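Local coordinates for prephenate dehydrogenase (PDB 3KTD), which probably catalyses the NAD(P)+-dependent oxidation of prephenate in tyrosine biosynthesis, at residues Q117-V121 and T158-W164. Residues are numbered along the deposited sequence; the frame is centred on the assembly and turned at random.
Sequences QHRYV and TDINSTW
Trp-164 and Tyr-120 are joined by a short, fairly straight hydrogen bond: the indole NE1 donates to the Tyr-120 carbonyl O at 2.8 Å, with an N-H...O angle of 157°. The oxygen lies in the indole plane, whereas NE1 sits above the plane of the carbonyl. With CG anti to the backbone N (chi1 -173°), the indole reaches from the first turn of its helix to the start of strand 120-125, and this bond satisfies the N-H of a buried ring. His-118 O lies at the same ring edge, 3.6 Å from Trp-164 CD1.

Two weaker polar contacts lie farther out. His-118 NE2 donates a weak hydrogen bond to Asp-159 O (3.1 Å), which lies at the imidazole edge. Arg-119 bends at chi2 (-73°), which turns its guanidinium back so that NH1 binds His-118 O at 2.9 Å and, weakly, Thr-163 OG1 at 3.2 Å; NH2 is held by Asn-94. The Thr-163 hydroxyl in turn donates to OD1 of Asn-161, the N-cap residue, whose OD1 also accepts weakly from Thr-163 N. Through this weak bond to Thr-163 OG1 the arginine reaches from residues 117-121 to the capped start of the helix.

Apolar contacts fill in around these bonds. Thr-158 CG2 rests over one face of the His-118 ring, near its rim, and meets Gln-117 CG at 3.7 Å. Val-121 CG2 lies against the indole, 3.9 Å from Trp-164 CZ2, while Trp-168, one turn on, meets the same indole.

Helix 162-177 is thereby fixed at its N-terminal end to strand 120-125, beside Phe-97 of the neighbouring parallel strand, a helix-on-sheet contact in the Rossmann-type nucleotide-binding domain of this dehydrogenase family.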
loop_
_atom_site.group_PDB
_atom_site.type_symbol
_atom_site.label_atom_id
_atom_site.label_comp_id
_atom_site.label_asym_id
_atom_site.label_seq_id
_atom_site.Cartn_x
_atom_site.Cartn_y
_atom_site.Cartn_z
ATOM N N GLN A 117 -22.014 -28.432 13.030
ATOM C CA GLN A 117 -22.289 -27.073 13.517
ATOM C C GLN A 117 -22.535 -26.963 15.027
ATOM O O GLN A 117 -22.344 -25.902 15.601
ATOM C CB GLN A 117 -23.408 -26.379 12.726
ATOM C CG GLN A 117 -24.758 -27.067 12.714
ATOM C CD GLN A 117 -24.894 -28.064 11.591
ATOM O OE1 GLN A 117 -23.924 -28.709 11.215
ATOM N NE2 GLN A 117 -26.095 -28.200 11.055
ATOM N N HIS A 118 -22.930 -28.047 15.675
ATOM C CA HIS A 118 -23.129 -28.022 17.124
ATOM C C HIS A 118 -21.800 -28.008 17.902
ATOM O O HIS A 118 -21.807 -27.816 19.109
ATOM C CB HIS A 118 -24.038 -29.183 17.574
ATOM C CG HIS A 118 -25.465 -29.039 17.125
ATOM N ND1 HIS A 118 -25.955 -29.642 15.985
ATOM C CD2 HIS A 118 -26.501 -28.341 17.651
ATOM C CE1 HIS A 118 -27.231 -29.331 15.834
ATOM N NE2 HIS A 118 -27.585 -28.540 16.829
ATOM N N ARG A 119 -20.666 -28.178 17.220
ATOM C CA ARG A 119 -19.348 -28.179 17.886
ATOM C C ARG A 119 -18.330 -27.167 17.323
ATOM O O ARG A 119 -17.173 -27.164 17.734
ATOM C CB ARG A 119 -18.745 -29.580 17.791
ATOM C CG ARG A 119 -19.511 -30.645 18.550
ATOM C CD ARG A 119 -19.313 -30.497 20.049
ATOM N NE ARG A 119 -20.179 -31.404 20.805
ATOM C CZ ARG A 119 -21.368 -31.085 21.316
ATOM N NH1 ARG A 119 -21.871 -29.858 21.196
ATOM N NH2 ARG A 119 -22.059 -32.003 21.970
ATOM N N TYR A 120 -18.772 -26.290 16.425
ATOM C CA TYR A 120 -17.886 -25.399 15.679
ATOM C C TYR A 120 -18.026 -23.929 16.032
ATOM O O TYR A 120 -19.133 -23.416 16.182
ATOM C CB TYR A 120 -18.179 -25.555 14.184
ATOM C CG TYR A 120 -17.496 -24.554 13.268
ATOM C CD1 TYR A 120 -16.110 -24.514 13.148
ATOM C CD2 TYR A 120 -18.241 -23.688 12.483
ATOM C CE1 TYR A 120 -15.490 -23.618 12.292
ATOM C CE2 TYR A 120 -17.634 -22.790 11.621
ATOM C CZ TYR A 120 -16.262 -22.761 11.532
ATOM O OH TYR A 120 -15.669 -21.863 10.688
ATOM N N VAL A 121 -16.892 -23.255 16.166
ATOM C CA VAL A 121 -16.887 -21.809 16.272
ATOM C C VAL A 121 -15.870 -21.248 15.284
ATOM O O VAL A 121 -14.668 -21.437 15.434
ATOM C CB VAL A 121 -16.581 -21.325 17.675
ATOM C CG1 VAL A 121 -16.662 -19.783 17.708
ATOM C CG2 VAL A 121 -17.556 -21.971 18.675
ATOM N N THR A 158 -29.772 -23.063 13.367
ATOM C CA THR A 158 -29.106 -24.082 14.168
ATOM C C THR A 158 -29.706 -24.080 15.563
ATOM O O THR A 158 -29.906 -23.018 16.149
ATOM C CB THR A 158 -27.607 -23.826 14.296
ATOM O OG1 THR A 158 -27.067 -23.540 13.008
ATOM C CG2 THR A 158 -26.912 -25.055 14.889
ATOM N N ASP A 159 -29.956 -25.276 16.092
ATOM C CA ASP A 159 -30.617 -25.454 17.383
ATOM C C ASP A 159 -29.580 -25.851 18.434
ATOM O O ASP A 159 -29.446 -27.026 18.776
ATOM C CB ASP A 159 -31.704 -26.535 17.231
ATOM C CG ASP A 159 -32.792 -26.455 18.295
ATOM O OD1 ASP A 159 -32.786 -25.510 19.119
ATOM O OD2 ASP A 159 -33.674 -27.347 18.288
ATOM N N ILE A 160 -28.849 -24.869 18.952
ATOM C CA ILE A 160 -27.742 -25.153 19.875
ATOM C C ILE A 160 -28.133 -25.031 21.340
ATOM O O ILE A 160 -29.145 -24.426 21.668
ATOM C CB ILE A 160 -26.475 -24.276 19.567
ATOM C CG1 ILE A 160 -26.726 -22.778 19.790
ATOM C CG2 ILE A 160 -26.001 -24.512 18.150
ATOM C CD1 ILE A 160 -26.759 -22.365 21.250
ATOM N N ASN A 161 -27.312 -25.622 22.206
ATOM C CA ASN A 161 -27.521 -25.576 23.652
ATOM C C ASN A 161 -26.255 -25.069 24.370
ATOM O O ASN A 161 -25.332 -24.573 23.722
ATOM C CB ASN A 161 -27.958 -26.957 24.164
ATOM C CG ASN A 161 -26.868 -28.003 24.040
ATOM O OD1 ASN A 161 -25.757 -27.716 23.587
ATOM N ND2 ASN A 161 -27.183 -29.229 24.439
ATOM N N SER A 162 -26.208 -25.214 25.695
ATOM C CA SER A 162 -25.121 -24.646 26.506
ATOM C C SER A 162 -23.709 -25.140 26.156
ATOM O O SER A 162 -22.734 -24.399 26.326
ATOM C CB SER A 162 -25.384 -24.887 27.999
ATOM O OG SER A 162 -25.096 -26.229 28.354
ATOM N N THR A 163 -23.585 -26.378 25.687
ATOM C CA THR A 163 -22.273 -26.917 25.345
ATOM C C THR A 163 -21.623 -26.070 24.237
ATOM O O THR A 163 -20.416 -25.834 24.270
ATOM C CB THR A 163 -22.343 -28.400 24.928
ATOM O OG1 THR A 163 -23.211 -28.535 23.799
ATOM C CG2 THR A 163 -22.869 -29.270 26.076
ATOM N N TRP A 164 -22.423 -25.594 23.279
ATOM C CA TRP A 164 -21.899 -24.722 22.226
ATOM C C TRP A 164 -21.456 -23.390 22.806
ATOM O O TRP A 164 -20.411 -22.873 22.436
ATOM C CB TRP A 164 -22.902 -24.473 21.091
ATOM C CG TRP A 164 -22.260 -23.705 19.961
ATOM C CD1 TRP A 164 -21.584 -24.229 18.902
ATOM C CD2 TRP A 164 -22.193 -22.281 19.810
ATOM N NE1 TRP A 164 -21.111 -23.222 18.090
ATOM C CE2 TRP A 164 -21.469 -22.016 18.627
ATOM C CE3 TRP A 164 -22.669 -21.204 20.564
ATOM C CZ2 TRP A 164 -21.211 -20.722 18.177
ATOM C CZ3 TRP A 164 -22.414 -19.914 20.116
ATOM C CH2 TRP A 164 -21.688 -19.685 18.933
#